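Local coordinates for sialidase B (Streptococcus pneumoniae serotype 4, PDB 4XJU), which hydrolyses the alpha-2,3, alpha-2,6 and alpha-2,8 glycosidic bonds that hold terminal sialic acid in oligosaccharides, glycoproteins and glycolipids, at residues 204-209 with 221-226; 286-291 with 306-311. The protein carries 1 engineered substitution. All coordinates share one frame; numbering follows the deposited sequence.

Contact 1 of 2, residues 204-209 with 221-226; sequences NYFRIP and SSIDAR. With 19D ((1R,2R,3R,4R,5R,7R)-2-(acetylamino)-7-[(1R)-1,2-dihydroxyethyl]-4-fluoro-3-hydroxy-6,8-dioxabicyclo[3.2.1]octane-5-carboxylic acid), chain G.
Arg226 lies across Arg207 on one face of an antiparallel beta hairpin of the sialidase beta-propeller; with Asp224 on it, this face leads to 19D. Leaving the backbone with CG beside the N (chi1 -61°), Arg226 starts with CB next to Tyr205 O. Its chain then runs extended, carrying Arg226 CD past Arg207 CB at 4.1 Å. The guanidinium receives Arg207 CB over one face, 3.7 Å above the plane. Arginine and aspartate suit these places by forming a salt bridge of two bonds, side-on and in the guanidinium plane: Arg226 NE meets Asp224 OD2 at 3.0 Å on its anti lone pair, while Arg226 NH2 reaches it from above the carboxylate plane. Arg226 NH1 binds Thr230 O, which helps fix the rotation. Last, Arg226 NH2 donates to 19D O4 at 2.9 Å, in plane at the guanidinium edge. Arg207, substrate-binding by similarity, sends NH1 and NH2 to the 19D carboxylate oxygen O1B and pairs through NE with Glu631; that carboxylate, Asp224 and Glu631 probably offset the two positive charges. Between the strands, Arg207 N and O both bond Asp224. One water donates to Asp224 OD1 at 2.7 Å and to Ile208 O at 2.9 Å.

Contact 2 of 2, residues 286-291 with 306-311; sequences SFIDSS and DVMPAG. With 19D ((1R,2R,3R,4R,5R,7R)-2-(acetylamino)-7-[(1R)-1,2-dihydroxyethyl]-4-fluoro-3-hydroxy-6,8-dioxabicyclo[3.2.1]octane-5-carboxylic acid), chain G.
Ser286 O accepts a hydrogen bond from Met308 N at 2.7 Å, nearly straight (169° at the hydrogen). It belongs to an antiparallel beta hairpin in the sialidase propeller, and Ser286 N returns the bond to Met308 O. The next hydrogen-bonded pair, Ile288 with Asp306, is also bonded both ways. Between them Phe287 and Val307 form a non-hydrogen-bonded pair, their side chains side by side and pointing the same way, with Phe287 CE1 3.8 Å from Val307 CG1. Phe260, stacked, and Phe436, edge-to-face, add to the aromatic packing of Phe287, a fitting place for a large apolar ring. On the other face Ile288 has CG1 anti to the backbone N (chi1 178°). Its branched side chain lets CG2 pack on Asp306 CB and Met308 CE while Ile288 CD1 reaches to 3.6 Å from 19D O4.

Asp289 grips the ligand with both carboxylate oxygens, which match its hydroxyl and amide donors: Asp289 OD1 accepts from 19D O4 at 2.9 Å, and Asp289 OD2 from 19D N5 at 2.8 Å. Asp306 OD2 sits 3.9 Å from Asp289 OD2, two like charges close together; 19D N5 is a donor to the one carboxylate, and Leu452 N donates to Asp306 OD1 of the other. Asp306 OD2 itself rests 3.4 Å from the acetyl methyl, 19D C11.

From the N terminus, contact 1 comes first: strand 205-213 turns back through five residues into strand 219-226, so that 204-209 meets 221-226 across 11 intervening residues. Strand 237-244 then extends that sheet, and the chain later enters contact 2, where six residues join strands 286-294 and 301-308, and 14 separate 286-291 from 306-311. The two hairpins therefore follow in series; neither nests in nor crosses the other. They belong to separate sheets, yet these meet directly: Ser222 OG probably bonds Ser290 OG, Asp224 OD1 probably accepts from Asp289 N, and Asp224 OD2 packs on Ile288 CG1. Ligand 19D bridges them as well, so two neighbouring sheets of the propeller form adjoining walls of one binding site.

Contact 1 of 2, residues 204-209 with 221-226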
ATOM      1  N   ASN A 204      10.534   2.648   2.417  1.00 15.62           N
ATOM      2  CA  ASN A 204      10.631   1.197   2.450  1.00 17.44           C
ATOM      3  C   ASN A 204       9.255   0.560   2.328  1.00 15.36           C
ATOM      4  O   ASN A 204       9.154  -0.651   2.121  1.00 16.75           O
ATOM      5  CB  ASN A 204      11.339   0.728   3.730  1.00 16.05           C
ATOM      6  CG  ASN A 204      11.969  -0.661   3.594  1.00 21.76           C
ATOM      7  OD1 ASN A 204      12.274  -1.118   2.491  1.00 20.09           O
ATOM      8  ND2 ASN A 204      12.190  -1.325   4.729  1.00 17.37           N
ATOM      9  N   TYR A 205       8.206   1.385   2.427  1.00 13.08           N
ATOM     10  CA  TYR A 205       6.813   0.902   2.438  1.00 14.96           C
ATOM     11  C   TYR A 205       5.907   1.739   1.562  1.00 15.72           C
ATOM     12  O   TYR A 205       6.163   2.926   1.353  1.00 14.07           O
ATOM     13  CB  TYR A 205       6.271   0.899   3.883  1.00 11.65           C
ATOM     14  CG  TYR A 205       7.255   0.235   4.805  1.00 14.43           C
ATOM     15  CD1 TYR A 205       7.337  -1.145   4.865  1.00 17.48           C
ATOM     16  CD2 TYR A 205       8.152   0.977   5.542  1.00 18.89           C
ATOM     17  CE1 TYR A 205       8.268  -1.775   5.670  1.00 15.52           C
ATOM     18  CE2 TYR A 205       9.090   0.355   6.370  1.00 17.07           C
ATOM     19  CZ  TYR A 205       9.140  -1.019   6.416  1.00 16.28           C
ATOM     20  OH  TYR A 205      10.072  -1.641   7.216  1.00 16.97           O
ATOM     21  N   PHE A 206       4.847   1.113   1.052  1.00 15.00           N
ATOM     22  CA  PHE A 206       3.882   1.791   0.186  1.00 13.46           C
ATOM     23  C   PHE A 206       2.482   1.313   0.508  1.00 15.26           C
ATOM     24  O   PHE A 206       2.284   0.142   0.838  1.00 17.04           O
ATOM     25  CB  PHE A 206       4.201   1.512  -1.291  1.00 15.24           C
ATOM     26  CG  PHE A 206       5.565   1.980  -1.699  1.00 16.76           C
ATOM     27  CD1 PHE A 206       5.777   3.300  -2.067  1.00 13.26           C
ATOM     28  CD2 PHE A 206       6.641   1.107  -1.681  1.00 14.01           C
ATOM     29  CE1 PHE A 206       7.047   3.744  -2.418  1.00 16.23           C
ATOM     30  CE2 PHE A 206       7.908   1.540  -2.034  1.00 16.41           C
ATOM     31  CZ  PHE A 206       8.111   2.863  -2.402  1.00 13.69           C
ATOM     32  N   ARG A 207       1.515   2.221   0.424  1.00 17.42           N
ATOM     33  CA  ARG A 207       0.115   1.867   0.591  1.00 18.82           C
ATOM     34  C   ARG A 207      -0.725   2.810  -0.254  1.00 16.68           C
ATOM     35  O   ARG A 207      -0.240   3.842  -0.721  1.00 15.82           O
ATOM     36  CB  ARG A 207      -0.315   1.972   2.072  1.00 15.60           C
ATOM     37  CG  ARG A 207       0.002   0.746   2.966  1.00 16.34           C
ATOM     38  CD  ARG A 207      -1.041   0.586   4.087  1.00 17.01           C
ATOM     39  NE  ARG A 207      -2.397   0.434   3.551  1.00 15.94           N
ATOM     40  CZ  ARG A 207      -3.510   0.505   4.278  1.00 18.55           C
ATOM     41  NH1 ARG A 207      -3.444   0.700   5.597  1.00 17.41           N
ATOM     42  NH2 ARG A 207      -4.695   0.366   3.689  1.00 17.27           N
ATOM     43  N   ILE A 208      -1.991   2.449  -0.431  1.00 15.41           N
ATOM     44  CA  ILE A 208      -2.976   3.313  -1.084  1.00 13.65           C
ATOM     45  C   ILE A 208      -2.659   3.592  -2.571  1.00 15.28           C
ATOM     46  O   ILE A 208      -2.489   4.743  -2.978  1.00 13.87           O
ATOM     47  CB  ILE A 208      -3.169   4.652  -0.325  1.00 15.17           C
ATOM     48  CG1 ILE A 208      -3.078   4.460   1.202  1.00 16.92           C
ATOM     49  CG2 ILE A 208      -4.509   5.264  -0.681  1.00 14.29           C
ATOM     50  CD1 ILE A 208      -4.078   3.442   1.783  1.00 15.85           C
ATOM     51  N   PRO A 209      -2.614   2.532  -3.393  1.00 15.29           N
ATOM     52  CA  PRO A 209      -2.325   2.696  -4.824  1.00 15.25           C
ATOM     53  C   PRO A 209      -3.483   3.328  -5.586  1.00 13.47           C
ATOM     54  O   PRO A 209      -4.644   3.144  -5.221  1.00 17.45           O
ATOM     55  CB  PRO A 209      -2.152   1.255  -5.309  1.00 17.12           C
ATOM     56  CG  PRO A 209      -3.027   0.439  -4.384  1.00 15.57           C
ATOM     57  CD  PRO A 209      -2.888   1.125  -3.037  1.00 15.80           C
ATOM     58  N   SER A 221       0.021   6.421 -12.100  1.00 15.29           N
ATOM     59  CA  SER A 221      -0.225   5.815 -10.799  1.00 13.76           C
ATOM     60  C   SER A 221       0.269   6.749  -9.710  1.00 15.74           C
ATOM     61  O   SER A 221       1.325   7.371  -9.859  1.00 15.01           O
ATOM     62  CB  SER A 221       0.532   4.490 -10.697  1.00 15.46           C
ATOM     63  OG  SER A 221       0.385   3.960  -9.395  1.00 17.76           O
ATOM     64  N   SER A 222      -0.485   6.846  -8.617  1.00 15.77           N
ATOM     65  CA  SER A 222       0.001   7.510  -7.419  1.00 15.46           C
ATOM     66  C   SER A 222      -0.058   6.552  -6.227  1.00 15.04           C
ATOM     67  O   SER A 222      -0.670   5.476  -6.301  1.00 16.23           O
ATOM     68  CB  SER A 222      -0.759   8.816  -7.127  1.00 13.60           C
ATOM     69  OG  SER A 222      -2.138   8.596  -6.892  1.00 19.36           O
ATOM     70  N   ILE A 223       0.604   6.931  -5.141  1.00 16.34           N
ATOM     71  CA  ILE A 223       0.729   6.054  -3.985  1.00 15.89           C
ATOM     72  C   ILE A 223       1.199   6.841  -2.765  1.00 15.29           C
ATOM     73  O   ILE A 223       1.828   7.900  -2.889  1.00 13.75           O
ATOM     74  CB  ILE A 223       1.725   4.921  -4.290  1.00 13.08           C
ATOM     75  CG1 ILE A 223       1.506   3.733  -3.347  1.00 16.33           C
ATOM     76  CG2 ILE A 223       3.165   5.451  -4.233  1.00 15.35           C
ATOM     77  CD1 ILE A 223       1.692   2.401  -3.997  1.00 20.35           C
ATOM     78  N   ASP A 224       0.888   6.321  -1.580  1.00 11.54           N
ATOM     79  CA  ASP A 224       1.505   6.810  -0.363  1.00 15.92           C
ATOM     80  C   ASP A 224       2.884   6.180  -0.290  1.00 18.78           C
ATOM     81  O   ASP A 224       2.998   4.955  -0.183  1.00 15.78           O
ATOM     82  CB  ASP A 224       0.745   6.312   0.876  1.00 15.14           C
ATOM     83  CG  ASP A 224      -0.505   7.117   1.199  1.00 18.78           C
ATOM     84  OD1 ASP A 224      -1.132   7.743   0.305  1.00 20.02           O
ATOM     85  OD2 ASP A 224      -0.875   7.088   2.392  1.00 16.25           O
ATOM     86  N   ALA A 225       3.930   6.998  -0.322  1.00 14.46           N
ATOM     87  CA  ALA A 225       5.262   6.506   0.038  1.00 12.74           C
ATOM     88  C   ALA A 225       5.411   6.648   1.560  1.00 15.32           C
ATOM     89  O   ALA A 225       5.578   7.757   2.071  1.00 14.41           O
ATOM     90  CB  ALA A 225       6.356   7.288  -0.702  1.00 14.11           C
ATOM     91  N   ARG A 226       5.296   5.528   2.289  1.00 12.10           N
ATOM     92  CA  ARG A 226       5.245   5.558   3.753  1.00 14.54           C
ATOM     93  C   ARG A 226       6.593   5.194   4.365  1.00 15.56           C
ATOM     94  O   ARG A 226       7.092   4.083   4.187  1.00 14.16           O
ATOM     95  CB  ARG A 226       4.126   4.632   4.274  1.00 15.23           C
ATOM     96  CG  ARG A 226       2.726   5.044   3.789  1.00 16.48           C
ATOM     97  CD  ARG A 226       1.608   4.455   4.645  1.00 13.51           C
ATOM     98  NE  ARG A 226       0.297   4.987   4.240  1.00 16.92           N
ATOM     99  CZ  ARG A 226      -0.864   4.666   4.807  1.00 17.33           C
ATOM    100  NH1 ARG A 226      -0.907   3.809   5.819  1.00 16.37           N
ATOM    101  NH2 ARG A 226      -1.985   5.210   4.354  1.00 15.85           N
TER
HETATM  102  C1  19D G 706      -7.259   1.558   6.508  0.85 24.49           C
HETATM  103  O1A 19D G 706      -8.461   1.253   6.778  1.00 23.33           O
HETATM  104  O1B 19D G 706      -6.386   0.728   6.209  1.00 22.65           O
HETATM  105  C2  19D G 706      -6.911   3.022   6.576  0.85 21.11           C
HETATM  106  C3  19D G 706      -5.812   3.486   5.589  0.85 21.88           C
HETATM  107  C4  19D G 706      -6.060   4.973   5.125  1.00 18.52           C
HETATM  108  O4  19D G 706      -4.828   5.492   4.620  1.00 20.95           O
HETATM  109  C5  19D G 706      -6.575   5.853   6.388  1.00 18.78           C
HETATM  110  N5  19D G 706      -6.798   7.229   5.961  0.95 20.26           N
HETATM  111  C6  19D G 706      -7.727   5.090   7.070  0.95 23.20           C
HETATM  112  O6  19D G 706      -8.052   3.870   6.401  1.00 21.71           O
HETATM  113  C7  19D G 706      -7.172   4.476   8.352  0.90 23.86           C
HETATM  114  O7  19D G 706      -6.496   3.257   7.920  0.85 21.43           O
HETATM  115  C8  19D G 706      -8.161   4.246   9.514  1.00 31.08           C
HETATM  116  O8  19D G 706      -9.286   3.407   9.195  0.50 37.49           O
HETATM  117  C9  19D G 706      -8.697   5.571  10.050  1.00 30.78           C
HETATM  118  O9  19D G 706      -9.707   6.115   9.199  0.50 34.63           O
HETATM  119  C10 19D G 706      -6.585   8.217   6.830  0.90 24.26           C
HETATM  120  O10 19D G 706      -6.207   8.006   7.979  1.00 22.07           O
HETATM  121  C11 19D G 706      -6.829   9.591   6.310  1.00 20.08           C
HETATM  122  F1  19D G 706      -4.822   3.258   6.021  0.80 21.77           F
HETATM  123  O   HOH W   1      -2.203   7.516  -2.178  1.00 18.73           O

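Contact 2 of 2, residues 286-291 with 306-311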
ATOM      1  N   SER A 286       2.818  15.135   7.003  1.00 15.30           N
ATOM      2  CA  SER A 286       2.622  14.092   6.007  1.00 16.32           C
ATOM      3  C   SER A 286       1.485  14.386   5.046  1.00 15.67           C
ATOM      4  O   SER A 286       0.638  15.244   5.306  1.00 18.61           O
ATOM      5  CB  SER A 286       2.393  12.742   6.684  1.00 14.50           C
ATOM      6  OG  SER A 286       1.292  12.797   7.583  1.00 15.75           O
ATOM      7  N   PHE A 287       1.493  13.664   3.924  1.00 14.69           N
ATOM      8  CA  PHE A 287       0.340  13.549   3.029  1.00 14.61           C
ATOM      9  C   PHE A 287      -0.189  12.116   3.086  1.00 16.65           C
ATOM     10  O   PHE A 287       0.547  11.193   3.395  1.00 19.03           O
ATOM     11  CB  PHE A 287       0.760  13.881   1.588  1.00 14.55           C
ATOM     12  CG  PHE A 287       1.385  15.236   1.440  1.00 17.17           C
ATOM     13  CD1 PHE A 287       0.603  16.353   1.208  1.00 17.36           C
ATOM     14  CD2 PHE A 287       2.761  15.396   1.533  1.00 16.96           C
ATOM     15  CE1 PHE A 287       1.187  17.612   1.069  1.00 20.17           C
ATOM     16  CE2 PHE A 287       3.349  16.644   1.397  1.00 14.83           C
ATOM     17  CZ  PHE A 287       2.565  17.749   1.159  1.00 19.08           C
ATOM     18  N   ILE A 288      -1.464  11.912   2.780  1.00 16.55           N
ATOM     19  CA  ILE A 288      -2.033  10.567   2.851  1.00 16.46           C
ATOM     20  C   ILE A 288      -3.305  10.499   2.019  1.00 14.64           C
ATOM     21  O   ILE A 288      -4.059  11.465   1.991  1.00 17.00           O
ATOM     22  CB  ILE A 288      -2.293  10.149   4.336  1.00 17.89           C
ATOM     23  CG1 ILE A 288      -2.930   8.766   4.436  1.00 16.79           C
ATOM     24  CG2 ILE A 288      -3.146  11.187   5.079  1.00 17.54           C
ATOM     25  CD1 ILE A 288      -2.924   8.247   5.861  1.00 19.75           C
ATOM     26  N   ASP A 289      -3.515   9.372   1.338  1.00 14.07           N
ATOM     27  CA  ASP A 289      -4.709   9.108   0.521  1.00 15.94           C
ATOM     28  C   ASP A 289      -4.850  10.051  -0.677  1.00 20.06           C
ATOM     29  O   ASP A 289      -5.527  11.071  -0.588  1.00 19.63           O
ATOM     30  CB  ASP A 289      -5.988   9.165   1.367  1.00 14.51           C
ATOM     31  CG  ASP A 289      -6.064   8.058   2.388  1.00 20.27           C
ATOM     32  OD1 ASP A 289      -5.237   7.131   2.322  1.00 16.97           O
ATOM     33  OD2 ASP A 289      -6.956   8.118   3.269  1.00 17.72           O
ATOM     34  N   SER A 290      -4.231   9.685  -1.795  1.00 18.25           N
ATOM     35  CA  SER A 290      -4.268  10.511  -3.001  1.00 14.22           C
ATOM     36  C   SER A 290      -5.321  10.028  -3.992  1.00 15.57           C
ATOM     37  O   SER A 290      -5.838   8.909  -3.893  1.00 14.19           O
ATOM     38  CB  SER A 290      -2.897  10.539  -3.694  1.00 14.47           C
ATOM     39  OG  SER A 290      -2.468   9.240  -4.083  1.00 16.54           O
ATOM     40  N   SER A 291      -5.618  10.867  -4.977  1.00 17.33           N
ATOM     41  CA  SER A 291      -6.654  10.561  -5.952  1.00 14.14           C
ATOM     42  C   SER A 291      -6.359  11.418  -7.175  1.00 18.04           C
ATOM     43  O   SER A 291      -5.944  12.573  -7.024  1.00 16.32           O
ATOM     44  CB  SER A 291      -8.022  10.901  -5.357  1.00 16.44           C
ATOM     45  OG  SER A 291      -9.060  10.484  -6.214  1.00 20.36           O
ATOM     46  N   ASP A 306      -4.894  14.141   1.259  1.00 15.56           N
ATOM     47  CA  ASP A 306      -5.025  14.788   2.558  1.00 14.79           C
ATOM     48  C   ASP A 306      -3.669  15.324   2.970  1.00 16.33           C
ATOM     49  O   ASP A 306      -2.632  14.762   2.596  1.00 15.12           O
ATOM     50  CB  ASP A 306      -5.481  13.816   3.658  1.00 14.54           C
ATOM     51  CG  ASP A 306      -6.777  13.081   3.332  1.00 18.62           C
ATOM     52  OD1 ASP A 306      -7.626  13.578   2.555  1.00 17.96           O
ATOM     53  OD2 ASP A 306      -6.948  11.964   3.878  1.00 18.08           O
ATOM     54  N   VAL A 307      -3.678  16.402   3.747  1.00 17.17           N
ATOM     55  CA  VAL A 307      -2.451  16.958   4.308  1.00 18.67           C
ATOM     56  C   VAL A 307      -2.555  16.979   5.813  1.00 16.29           C
ATOM     57  O   VAL A 307      -3.531  17.485   6.371  1.00 17.52           O
ATOM     58  CB  VAL A 307      -2.223  18.407   3.866  1.00 20.62           C
ATOM     59  CG1 VAL A 307      -0.765  18.790   4.111  1.00 17.59           C
ATOM     60  CG2 VAL A 307      -2.594  18.582   2.417  1.00 20.12           C
ATOM     61  N   MET A 308      -1.529  16.459   6.469  1.00 16.28           N
ATOM     62  CA  MET A 308      -1.483  16.407   7.921  1.00 17.73           C
ATOM     63  C   MET A 308      -0.295  17.207   8.440  1.00 17.74           C
ATOM     64  O   MET A 308       0.842  16.957   8.043  1.00 17.09           O
ATOM     65  CB  MET A 308      -1.332  14.955   8.378  1.00 18.55           C
ATOM     66  CG  MET A 308      -2.446  14.045   7.908  1.00 17.50           C
ATOM     67  SD  MET A 308      -3.959  14.340   8.843  1.00 20.52           S
ATOM     68  CE  MET A 308      -4.998  13.109   8.065  1.00 19.69           C
ATOM     69  N   PRO A 309      -0.553  18.164   9.343  1.00 19.26           N
ATOM     70  CA  PRO A 309       0.548  18.910   9.966  1.00 20.93           C
ATOM     71  C   PRO A 309       1.358  17.990  10.875  1.00 20.06           C
ATOM     72  O   PRO A 309       0.935  16.859  11.151  1.00 17.94           O
ATOM     73  CB  PRO A 309      -0.166  19.991  10.798  1.00 21.09           C
ATOM     74  CG  PRO A 309      -1.575  20.040  10.262  1.00 23.58           C
ATOM     75  CD  PRO A 309      -1.871  18.639   9.784  1.00 21.11           C
ATOM     76  N   ALA A 310       2.510  18.480  11.330  1.00 19.94           N
ATOM     77  CA  ALA A 310       3.449  17.697  12.130  1.00 16.78           C
ATOM     78  C   ALA A 310       2.770  17.001  13.305  1.00 21.20           C
ATOM     79  O   ALA A 310       2.053  17.632  14.086  1.00 20.13           O
ATOM     80  CB  ALA A 310       4.582  18.581  12.623  1.00 17.71           C
ATOM     81  N   GLY A 311       2.997  15.692  13.409  1.00 19.99           N
ATOM     82  CA  GLY A 311       2.455  14.891  14.494  1.00 20.87           C
ATOM     83  C   GLY A 311       0.959  14.635  14.465  1.00 21.06           C
ATOM     84  O   GLY A 311       0.398  14.117  15.437  1.00 18.15           O
TER
HETATM   85  C1  19D G 706      -7.259   1.558   6.508  0.85 24.49           C
HETATM   86  O1A 19D G 706      -8.461   1.253   6.778  1.00 23.33           O
HETATM   87  O1B 19D G 706      -6.386   0.728   6.209  1.00 22.65           O
HETATM   88  C2  19D G 706      -6.911   3.022   6.576  0.85 21.11           C
HETATM   89  C3  19D G 706      -5.812   3.486   5.589  0.85 21.88           C
HETATM   90  C4  19D G 706      -6.060   4.973   5.125  1.00 18.52           C
HETATM   91  O4  19D G 706      -4.828   5.492   4.620  1.00 20.95           O
HETATM   92  C5  19D G 706      -6.575   5.853   6.388  1.00 18.78           C
HETATM   93  N5  19D G 706      -6.798   7.229   5.961  0.95 20.26           N
HETATM   94  C6  19D G 706      -7.727   5.090   7.070  0.95 23.20           C
HETATM   95  O6  19D G 706      -8.052   3.870   6.401  1.00 21.71           O
HETATM   96  C7  19D G 706      -7.172   4.476   8.352  0.90 23.86           C
HETATM   97  O7  19D G 706      -6.496   3.257   7.920  0.85 21.43           O
HETATM   98  C8  19D G 706      -8.161   4.246   9.514  1.00 31.08           C
HETATM   99  O8  19D G 706      -9.286   3.407   9.195  0.50 37.49           O
HETATM  100  C9  19D G 706      -8.697   5.571  10.050  1.00 30.78           C
HETATM  101  O9  19D G 706      -9.707   6.115   9.199  0.50 34.63           O
HETATM  102  C10 19D G 706      -6.585   8.217   6.830  0.90 24.26           C
HETATM  103  O10 19D G 706      -6.207   8.006   7.979  1.00 22.07           O
HETATM  104  C11 19D G 706      -6.829   9.591   6.310  1.00 20.08           C
HETATM  105  F1  19D G 706      -4.822   3.258   6.021  0.80 21.77           F